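PDB 2A5Z: hypothetical protein SO2946 from Shewanella oneidensis, which is of unknown function but binds magnesium and, with its jelly-roll fold resembling a carbohydrate-binding module, possibly recognises sugars. Local coordinates for residues C[99-104]-C[141-147]; C[134-139]-C[150-156]; C[194-199]-C[212-218]. All blocks are in the same frame, centred on the assembly; numbering follows the deposited sequence.

Contact 1 of 3, residues C[99-104]-C[141-147]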
loop_
_atom_site.group_PDB
_atom_site.type_symbol
_atom_site.label_atom_id
_atom_site.label_comp_id
_atom_site.label_asym_id
_atom_site.label_seq_id
_atom_site.Cartn_x
_atom_site.Cartn_y
_atom_site.Cartn_z
ATOM N N ALA C 99 3.468 15.682 -25.949
ATOM C CA ALA C 99 3.261 14.515 -26.800
ATOM C C ALA C 99 3.740 13.253 -26.096
ATOM O O ALA C 99 4.752 13.267 -25.383
ATOM C CB ALA C 99 3.979 14.688 -28.137
ATOM N N ASN C 100 3.000 12.168 -26.296
ATOM C CA ASN C 100 3.303 10.854 -25.708
ATOM C C ASN C 100 3.023 10.710 -24.206
ATOM O O ASN C 100 3.340 9.674 -23.612
ATOM C CB ASN C 100 4.719 10.375 -26.069
ATOM C CG ASN C 100 4.891 10.127 -27.557
ATOM O OD1 ASN C 100 3.923 9.868 -28.278
ATOM N ND2 ASN C 100 6.132 10.188 -28.021
ATOM N N ALA C 101 2.405 11.730 -23.607
ATOM C CA ALA C 101 1.943 11.637 -22.215
ATOM C C ALA C 101 1.083 10.385 -22.071
ATOM O O ALA C 101 0.289 10.057 -22.967
ATOM C CB ALA C 101 1.153 12.868 -21.831
ATOM N N SER C 102 1.250 9.679 -20.958
ATOM C CA SER C 102 0.566 8.404 -20.775
ATOM C C SER C 102 0.277 8.087 -19.312
ATOM O O SER C 102 0.908 8.637 -18.406
ATOM C CB SER C 102 1.388 7.265 -21.386
ATOM O OG SER C 102 2.630 7.097 -20.715
ATOM N N PHE C 103 -0.695 7.205 -19.101
ATOM C CA PHE C 103 -0.879 6.577 -17.804
ATOM C C PHE C 103 -0.760 5.072 -17.965
ATOM O O PHE C 103 -1.329 4.483 -18.890
ATOM C CB PHE C 103 -2.214 6.956 -17.158
ATOM C CG PHE C 103 -2.470 6.243 -15.857
ATOM C CD1 PHE C 103 -1.842 6.657 -14.687
ATOM C CD2 PHE C 103 -3.323 5.138 -15.810
ATOM C CE1 PHE C 103 -2.071 5.983 -13.476
ATOM C CE2 PHE C 103 -3.558 4.461 -14.609
ATOM C CZ PHE C 103 -2.935 4.883 -13.446
ATOM N N LEU C 104 -0.011 4.458 -17.063
ATOM C CA LEU C 104 0.250 3.028 -17.134
ATOM C C LEU C 104 -0.064 2.374 -15.795
ATOM O O LEU C 104 0.484 2.771 -14.769
ATOM C CB LEU C 104 1.717 2.781 -17.536
ATOM C CG LEU C 104 2.146 1.382 -18.000
ATOM C CD1 LEU C 104 3.435 1.428 -18.841
ATOM C CD2 LEU C 104 2.314 0.457 -16.815
ATOM N N THR C 141 4.379 -3.392 -23.060
ATOM C CA THR C 141 4.604 -2.071 -23.640
ATOM C C THR C 141 5.886 -1.425 -23.126
ATOM O O THR C 141 6.331 -1.695 -22.004
ATOM C CB THR C 141 3.377 -1.120 -23.409
ATOM O OG1 THR C 141 3.616 0.146 -24.038
ATOM C CG2 THR C 141 3.086 -0.912 -21.922
ATOM N N SER C 142 6.496 -0.595 -23.972
ATOM C CA SER C 142 7.520 0.328 -23.512
ATOM C C SER C 142 6.887 1.168 -22.411
ATOM O O SER C 142 5.713 1.540 -22.495
ATOM C CB SER C 142 7.967 1.273 -24.639
ATOM O OG SER C 142 8.117 0.594 -25.868
ATOM N N ILE C 143 7.678 1.462 -21.390
ATOM C CA ILE C 143 7.260 2.322 -20.291
ATOM C C ILE C 143 7.215 3.810 -20.704
ATOM O O ILE C 143 7.832 4.215 -21.698
ATOM C CB ILE C 143 8.205 2.093 -19.068
ATOM C CG1 ILE C 143 7.431 2.121 -17.751
ATOM C CG2 ILE C 143 9.431 3.030 -19.094
ATOM C CD1 ILE C 143 8.151 1.414 -16.600
ATOM N N GLY C 144 6.455 4.602 -19.949
ATOM C CA GLY C 144 6.518 6.060 -20.021
ATOM C C GLY C 144 6.173 6.702 -21.350
ATOM O O GLY C 144 5.127 6.411 -21.936
ATOM N N LEU C 145 7.052 7.591 -21.811
ATOM C CA LEU C 145 6.818 8.346 -23.044
ATOM C C LEU C 145 7.134 7.523 -24.288
ATOM O O LEU C 145 6.870 7.964 -25.406
ATOM C CB LEU C 145 7.615 9.664 -23.057
ATOM C CG LEU C 145 7.316 10.726 -21.988
ATOM C CD1 LEU C 145 8.343 11.847 -22.050
ATOM C CD2 LEU C 145 5.895 11.283 -22.097
ATOM N N GLY C 146 7.688 6.325 -24.083
ATOM C CA GLY C 146 8.034 5.401 -25.167
ATOM C C GLY C 146 6.818 4.909 -25.921
ATOM O O GLY C 146 5.724 4.790 -25.355
ATOM N N ILE C 147 7.014 4.618 -27.203
ATOM C CA ILE C 147 5.907 4.278 -28.101
ATOM C C ILE C 147 6.317 3.241 -29.176
ATOM O O ILE C 147 5.551 2.939 -30.105
ATOM C CB ILE C 147 5.327 5.580 -28.726
ATOM C CG1 ILE C 147 3.980 5.327 -29.404
ATOM C CG2 ILE C 147 6.353 6.245 -29.650
ATOM C CD1 ILE C 147 3.109 6.582 -29.495
#

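Contact 2 of 3, residues C[134-139]-C[150-156]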
loop_
_atom_site.group_PDB
_atom_site.type_symbol
_atom_site.label_atom_id
_atom_site.label_comp_id
_atom_site.label_asym_id
_atom_site.label_seq_id
_atom_site.Cartn_x
_atom_site.Cartn_y
_atom_site.Cartn_z
ATOM N N GLN C 134 -5.320 8.887 -29.933
ATOM C CA GLN C 134 -5.481 7.900 -28.863
ATOM C C GLN C 134 -4.804 6.560 -29.179
ATOM O O GLN C 134 -5.064 5.948 -30.222
ATOM C CB GLN C 134 -6.961 7.678 -28.530
ATOM C CG GLN C 134 -7.720 8.920 -28.088
ATOM C CD GLN C 134 -9.225 8.807 -28.304
ATOM O OE1 GLN C 134 -9.713 7.871 -28.947
ATOM N NE2 GLN C 134 -9.971 9.772 -27.772
ATOM N N LEU C 135 -3.937 6.123 -28.263
ATOM C CA LEU C 135 -3.288 4.812 -28.328
ATOM C C LEU C 135 -3.334 4.160 -26.952
ATOM O O LEU C 135 -2.792 4.697 -25.980
ATOM C CB LEU C 135 -1.831 4.922 -28.829
ATOM C CG LEU C 135 -0.915 3.677 -28.804
ATOM C CD1 LEU C 135 -1.383 2.576 -29.757
ATOM C CD2 LEU C 135 0.515 4.049 -29.126
ATOM N N THR C 136 -4.000 3.015 -26.883
ATOM C CA THR C 136 -4.108 2.234 -25.659
ATOM C C THR C 136 -3.675 0.792 -25.930
ATOM O O THR C 136 -3.913 0.265 -27.018
ATOM C CB THR C 136 -5.562 2.268 -25.114
ATOM O OG1 THR C 136 -5.968 3.631 -24.960
ATOM C CG2 THR C 136 -5.671 1.575 -23.767
ATOM N N VAL C 137 -3.017 0.175 -24.948
ATOM C CA VAL C 137 -2.598 -1.224 -25.036
ATOM C C VAL C 137 -2.965 -1.979 -23.755
ATOM O O VAL C 137 -2.750 -1.485 -22.649
ATOM C CB VAL C 137 -1.063 -1.381 -25.270
ATOM C CG1 VAL C 137 -0.704 -2.853 -25.506
ATOM C CG2 VAL C 137 -0.604 -0.549 -26.459
ATOM N N ILE C 138 -3.542 -3.164 -23.923
ATOM C CA ILE C 138 -3.644 -4.132 -22.840
ATOM C C ILE C 138 -2.680 -5.271 -23.209
ATOM O O ILE C 138 -2.932 -6.045 -24.130
ATOM C CB ILE C 138 -5.113 -4.594 -22.587
ATOM C CG1 ILE C 138 -5.954 -3.423 -22.066
ATOM C CG2 ILE C 138 -5.161 -5.695 -21.544
ATOM C CD1 ILE C 138 -7.232 -3.181 -22.850
ATOM N N GLY C 139 -1.552 -5.315 -22.508
ATOM C CA GLY C 139 -0.472 -6.246 -22.800
ATOM C C GLY C 139 0.859 -5.652 -22.384
ATOM O O GLY C 139 0.916 -4.859 -21.444
ATOM N N ARG C 150 5.081 -2.769 -28.250
ATOM C CA ARG C 150 3.865 -3.204 -27.571
ATOM C C ARG C 150 3.353 -4.523 -28.155
ATOM O O ARG C 150 3.665 -4.882 -29.301
ATOM C CB ARG C 150 2.770 -2.129 -27.635
ATOM C CG ARG C 150 2.429 -1.685 -29.045
ATOM C CD ARG C 150 1.592 -0.427 -29.056
ATOM N NE ARG C 150 1.549 0.164 -30.389
ATOM C CZ ARG C 150 2.466 1.004 -30.864
ATOM N NH1 ARG C 150 2.351 1.490 -32.092
ATOM N NH2 ARG C 150 3.498 1.353 -30.115
ATOM N N SER C 151 2.553 -5.224 -27.363
ATOM C CA SER C 151 2.007 -6.503 -27.760
ATOM C C SER C 151 0.773 -6.824 -26.903
ATOM O O SER C 151 0.836 -6.799 -25.670
ATOM C CB SER C 151 3.102 -7.574 -27.642
ATOM O OG SER C 151 2.555 -8.821 -27.297
ATOM N N GLY C 152 -0.354 -7.088 -27.559
ATOM C CA GLY C 152 -1.597 -7.401 -26.849
ATOM C C GLY C 152 -2.795 -6.875 -27.610
ATOM O O GLY C 152 -2.795 -6.881 -28.841
ATOM N N LEU C 153 -3.830 -6.446 -26.893
ATOM C CA LEU C 153 -4.937 -5.749 -27.544
ATOM C C LEU C 153 -4.592 -4.271 -27.655
ATOM O O LEU C 153 -4.425 -3.580 -26.647
ATOM C CB LEU C 153 -6.260 -5.930 -26.802
ATOM C CG LEU C 153 -7.486 -5.450 -27.604
ATOM C CD1 LEU C 153 -7.967 -6.528 -28.583
ATOM C CD2 LEU C 153 -8.617 -5.017 -26.682
ATOM N N ILE C 154 -4.464 -3.803 -28.889
ATOM C CA ILE C 154 -4.112 -2.420 -29.155
ATOM C C ILE C 154 -5.361 -1.672 -29.613
ATOM O O ILE C 154 -6.158 -2.195 -30.382
ATOM C CB ILE C 154 -2.985 -2.326 -30.223
ATOM C CG1 ILE C 154 -1.714 -3.032 -29.726
ATOM C CG2 ILE C 154 -2.689 -0.854 -30.602
ATOM C CD1 ILE C 154 -0.816 -3.552 -30.859
ATOM N N ILE C 155 -5.541 -0.455 -29.118
ATOM C CA ILE C 155 -6.665 0.367 -29.532
ATOM C C ILE C 155 -6.125 1.682 -30.074
ATOM O O ILE C 155 -5.576 2.481 -29.325
ATOM C CB ILE C 155 -7.662 0.611 -28.361
ATOM C CG1 ILE C 155 -8.208 -0.731 -27.831
ATOM C CG2 ILE C 155 -8.791 1.572 -28.797
ATOM C CD1 ILE C 155 -8.951 -0.648 -26.505
ATOM N N GLU C 156 -6.257 1.880 -31.384
ATOM C CA GLU C 156 -5.917 3.152 -32.021
ATOM C C GLU C 156 -7.193 3.806 -32.526
ATOM O O GLU C 156 -7.913 3.226 -33.343
ATOM C CB GLU C 156 -4.940 2.951 -33.179
ATOM C CG GLU C 156 -3.633 2.307 -32.761
ATOM C CD GLU C 156 -2.662 2.127 -33.910
ATOM O OE1 GLU C 156 -3.105 1.878 -35.055
ATOM O OE2 GLU C 156 -1.445 2.225 -33.662
HETATM O O HOH W 1 -6.931 4.324 -27.334
#

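Contact 3 of 3, residues C[194-199]-C[212-218]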
loop_
_atom_site.group_PDB
_atom_site.type_symbol
_atom_site.label_atom_id
_atom_site.label_comp_id
_atom_site.label_asym_id
_atom_site.label_seq_id
_atom_site.Cartn_x
_atom_site.Cartn_y
_atom_site.Cartn_z
ATOM N N ASP C 194 4.709 -20.655 -24.484
ATOM C CA ASP C 194 5.773 -20.356 -25.452
ATOM C C ASP C 194 6.003 -18.843 -25.645
ATOM O O ASP C 194 6.723 -18.427 -26.554
ATOM C CB ASP C 194 5.485 -21.036 -26.793
ATOM C CG ASP C 194 4.129 -20.633 -27.387
ATOM O OD1 ASP C 194 3.392 -19.834 -26.765
ATOM O OD2 ASP C 194 3.793 -21.128 -28.485
ATOM N N ASP C 195 5.384 -18.043 -24.776
ATOM C CA ASP C 195 5.492 -16.572 -24.754
ATOM C C ASP C 195 4.693 -15.879 -25.855
ATOM O O ASP C 195 4.805 -14.670 -26.048
ATOM C CB ASP C 195 6.950 -16.069 -24.698
ATOM C CG ASP C 195 7.136 -14.896 -23.716
ATOM O OD1 ASP C 195 6.279 -14.691 -22.824
ATOM O OD2 ASP C 195 8.161 -14.183 -23.822
ATOM N N ARG C 196 3.877 -16.650 -26.567
ATOM C CA ARG C 196 2.843 -16.076 -27.404
ATOM C C ARG C 196 1.756 -15.571 -26.468
ATOM O O ARG C 196 1.842 -15.771 -25.255
ATOM C CB ARG C 196 2.279 -17.115 -28.372
ATOM C CG ARG C 196 3.275 -17.618 -29.412
ATOM C CD ARG C 196 2.592 -18.488 -30.473
ATOM N NE ARG C 196 1.937 -19.666 -29.911
ATOM C CZ ARG C 196 0.651 -19.977 -30.071
ATOM N NH1 ARG C 196 -0.158 -19.214 -30.802
ATOM N NH2 ARG C 196 0.175 -21.076 -29.514
ATOM N N PHE C 197 0.745 -14.910 -27.020
ATOM C CA PHE C 197 -0.355 -14.389 -26.214
ATOM C C PHE C 197 -1.702 -14.549 -26.904
ATOM O O PHE C 197 -1.788 -14.660 -28.135
ATOM C CB PHE C 197 -0.119 -12.919 -25.854
ATOM C CG PHE C 197 -0.207 -11.975 -27.030
ATOM C CD1 PHE C 197 -1.433 -11.465 -27.446
ATOM C CD2 PHE C 197 0.938 -11.599 -27.726
ATOM C CE1 PHE C 197 -1.519 -10.605 -28.529
ATOM C CE2 PHE C 197 0.854 -10.727 -28.804
ATOM C CZ PHE C 197 -0.377 -10.233 -29.206
ATOM N N LYS C 198 -2.749 -14.561 -26.092
ATOM C CA LYS C 198 -4.111 -14.472 -26.578
ATOM C C LYS C 198 -4.777 -13.299 -25.884
ATOM O O LYS C 198 -4.651 -13.145 -24.664
ATOM C CB LYS C 198 -4.869 -15.775 -26.299
ATOM C CG LYS C 198 -6.330 -15.764 -26.748
ATOM C CD LYS C 198 -6.930 -17.157 -26.728
ATOM C CE LYS C 198 -8.252 -17.160 -27.489
ATOM N NZ LYS C 198 -8.684 -18.530 -27.889
ATOM N N VAL C 199 -5.446 -12.448 -26.661
ATOM C CA VAL C 199 -6.279 -11.380 -26.096
ATOM C C VAL C 199 -7.738 -11.595 -26.461
ATOM O O VAL C 199 -8.057 -12.008 -27.581
ATOM C CB VAL C 199 -5.854 -9.935 -26.521
ATOM C CG1 VAL C 199 -4.604 -9.498 -25.768
ATOM C CG2 VAL C 199 -5.664 -9.825 -28.028
ATOM N N TYR C 212 -7.895 -12.604 -30.375
ATOM C CA TYR C 212 -6.728 -12.773 -31.235
ATOM C C TYR C 212 -5.681 -13.593 -30.495
ATOM O O TYR C 212 -5.399 -13.314 -29.336
ATOM C CB TYR C 212 -6.146 -11.407 -31.611
ATOM C CG TYR C 212 -4.918 -11.479 -32.486
ATOM C CD1 TYR C 212 -5.039 -11.640 -33.861
ATOM C CD2 TYR C 212 -3.633 -11.377 -31.940
ATOM C CE1 TYR C 212 -3.919 -11.713 -34.679
ATOM C CE2 TYR C 212 -2.499 -11.440 -32.758
ATOM C CZ TYR C 212 -2.663 -11.611 -34.130
ATOM O OH TYR C 212 -1.572 -11.677 -34.969
ATOM N N THR C 213 -5.132 -14.606 -31.167
ATOM C CA THR C 213 -3.985 -15.367 -30.667
ATOM C C THR C 213 -2.774 -15.091 -31.559
ATOM O O THR C 213 -2.836 -15.267 -32.779
ATOM C CB THR C 213 -4.269 -16.896 -30.636
ATOM O OG1 THR C 213 -5.466 -17.142 -29.897
ATOM C CG2 THR C 213 -3.129 -17.655 -29.960
ATOM N N SER C 214 -1.675 -14.658 -30.952
ATOM C CA SER C 214 -0.475 -14.312 -31.712
ATOM C C SER C 214 0.194 -15.522 -32.392
ATOM O O SER C 214 0.048 -16.664 -31.947
ATOM C CB SER C 214 0.520 -13.546 -30.832
ATOM O OG SER C 214 1.224 -14.410 -29.958
ATOM N N THR C 215 0.904 -15.251 -33.486
ATOM C CA THR C 215 1.736 -16.242 -34.158
ATOM C C THR C 215 3.132 -16.210 -33.543
ATOM O O THR C 215 3.690 -17.249 -33.193
ATOM C CB THR C 215 1.804 -15.984 -35.688
ATOM O OG1 THR C 215 0.505 -16.180 -36.265
ATOM C CG2 THR C 215 2.786 -16.935 -36.369
ATOM N N ALA C 216 3.679 -15.007 -33.402
ATOM C CA ALA C 216 4.999 -14.818 -32.827
ATOM C C ALA C 216 4.904 -14.508 -31.334
ATOM O O ALA C 216 3.826 -14.173 -30.826
ATOM C CB ALA C 216 5.727 -13.712 -33.558
ATOM N N ALA C 217 6.038 -14.619 -30.640
ATOM C CA ALA C 217 6.106 -14.321 -29.210
ATOM C C ALA C 217 5.864 -12.835 -28.947
ATOM O O ALA C 217 6.225 -11.984 -29.765
ATOM C CB ALA C 217 7.444 -14.746 -28.647
HETATM N N MSE C 218 5.254 -12.535 -27.799
HETATM C CA MSE C 218 5.003 -11.162 -27.370
HETATM C C MSE C 218 6.287 -10.329 -27.276
HETATM O O MSE C 218 7.395 -10.888 -27.143
HETATM C CB MSE C 218 4.265 -11.161 -26.018
HETATM C CG MSE C 218 5.135 -11.463 -24.776
HETATM SE SE MSE C 218 4.236 -11.384 -23.195
HETATM C CE MSE C 218 3.280 -12.890 -23.300
HETATM O O HOH W 2 9.012 -12.766 -25.969
#

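Contact 1 of 3, residues C[99-104]-C[141-147]
Thr-141 meets Leu-104 tip to tip: its CG2 methyl lies 3.9 Å from Leu-104 CD1, while its hydroxyl OG1 donates to the carbonyl O of the next residue, Ser-142. Leu-104 reaches this far because its CG stands opposite the backbone N (chi1 -166°), and the same CD1 also touches Ile-143, 4.2 Å from Ile-143 CG1. His-227 borders both Leu-104 and Ile-143, and Ile-143 also packs on His-58 of a second subunit. From Ile-143 to Gly-146 the chain forms a type II' beta turn, closed by the bond from Gly-146 N to Ile-143 O, with Gly-144 supplying the positive phi of its second position. The turn follows strand 140-142 of the jelly-roll and leans on the beginning of strand 102-107, with strand 230-234 bordering both segments; no backbone bond joins the two segments directly. Ser-102 makes the one direct hydrogen bond across, its OG donating to Gly-144 O at 2.9 Å from well above the carbonyl plane (53° out of it). That hydroxyl is also bonded to Thr-73 OG1, and Lys-231 NZ also donates to Gly-144 O, so the turn carbonyl has two donors. Leu-145 brings its CD2 methyl against the backbone of Asn-100, 3.4 Å from Asn-100 O, and its own carbonyl O comes within 3.3 Å of Asn-100 CB. Ile-147 crosses the asparagine side chain at about a right angle, its CD1 being 3.6 Å from Asn-100 OD1.

Contact 2 of 3, residues C[134-139]-C[150-156]
Arg-150 lies across the side chains of Val-137 and Leu-135, and its course from CB to guanidinium follows the face of strand 134-137 that carries them. CB sits 3.9 Å from Val-137 CG2, with the other methyl, CG1, slightly farther off. CG, placed between the backbone N and the carbonyl carbon (chi1 56°), stays 4.1 Å from Val-137 CG2 and sends the chain along this face, and it runs extended from there to NE. CD presses on Val-137 CG2 at 3.4 Å, the two side chains crossing at about a right angle. NE then passes to Leu-135, 3.8 Å from its CD1. At CZ the guanidinium has one face over Leu-135 CD2, which stands 4.0 Å above the plane near its centre; the leucine comes up from the opposite direction. NH2 ends in a hydrogen bond to the carbonyl O of Ile-147.

Leu-135 CD1 also touches Ile-154 CG2 and Glu-156 CG, whose side chains lie alongside it and point the same way. In the backbone, strands 134-137 and 153-156 run antiparallel at 171° within a large antiparallel sheet of the jelly-roll. Thr-136 and Ile-155 exchange two backbone bonds, Ile-155 N to Thr-136 O being 2.8 Å, and Ile-138 pairs likewise with Leu-153. A water bonded to Thr-136 OG1, which is also hydrogen-bonded to Thr-232 OG1, donates to Ile-155 O. Where both segments turn a corner, Gly-139 and Gly-152 face each other with CA atoms 4.4 Å apart, and their CA-H groups meet the carbonyls of Ser-151 and Ile-138 respectively. The arginine thus contributes mainly hydrocarbon and a flat guanidinium face to the contact, and the hydrogen bond at NH2 probably limits rotation of its charged end.

Contact 3 of 3, residues C[194-199]-C[212-218]
Phe-197 turns one face of its ring to Ser-214 at the open end of a beta hairpin formed by strands 197-203 and 208-213, at the edge of the six-stranded antiparallel sheet of the jelly-roll. Ser-214 CB lies 3.7 Å from the ring centroid, 21° off the normal, a CH-pi contact. Ser-214 OG, held between the backbone N and the carbonyl carbon (chi1 77°), accepts from Phe-197 N at 3.0 Å and donates to Ala-216 O. The serine thereby links the backbones of Phe-197 and Ala-216. Tyr-212 crosses Phe-197 obliquely, with Phe-197 CE1 at the edge of the tyrosine ring; farther out its OH bonds to Glu-172. Phe-189 meets the phenylalanine as well, its ring plane nearly parallel.

The Arg-196 chain bends at chi3 (-60°), which lays the guanidinium beside residues 213-215. Its edge is shared: NH1 donates to Ser-214 O at 2.8 Å, almost straight down the carbonyl bond, while NE forms a salt bridge with Asp-194 OD2, which lies in the guanidinium plane. Asp-194 OD1 accepts from Arg-196 N, closing an Asx turn, so the aspartate fixes both backbone and side chain of the arginine. Asp-195 crosses the selenomethionine Met-218 at about a right angle, its OD1 3.5 Å from Met-218 CE, and OD2 forms a salt bridge with Arg-220. Backbone bonds unite Val-199 with Tyr-212 in both directions. Past the hairpin, Met-218 N donates to Asp-195 O at 2.8 Å, and one water bridges Asp-195 OD2 and Met-218 O, 2.7 Å from each.

How the contacts relate
Contact 2 lies between the other two. Contact 1 reaches it through Ile-147 CD1, 3.6 Å from Leu-135 CD2, and the segments of the two alternate along the chain: strand 140-142 follows strand 134-137 and is paired with 150-151 in the same sheet. Contact 3 belongs to the six-stranded sheet, and its Phe-197, Val-199 and Met-218 pack on the corner of contact 2; Leu-153 N lies 3.3 Å from Val-199 CG1. Contacts 1 and 3 do not touch, their centres being about 22 Å apart. Contact 2 comes nearer the magnesium site, the side chain of Ile-138 about 11 Å from that of Asp-247, whereas contacts 1 and 3 lie away from it.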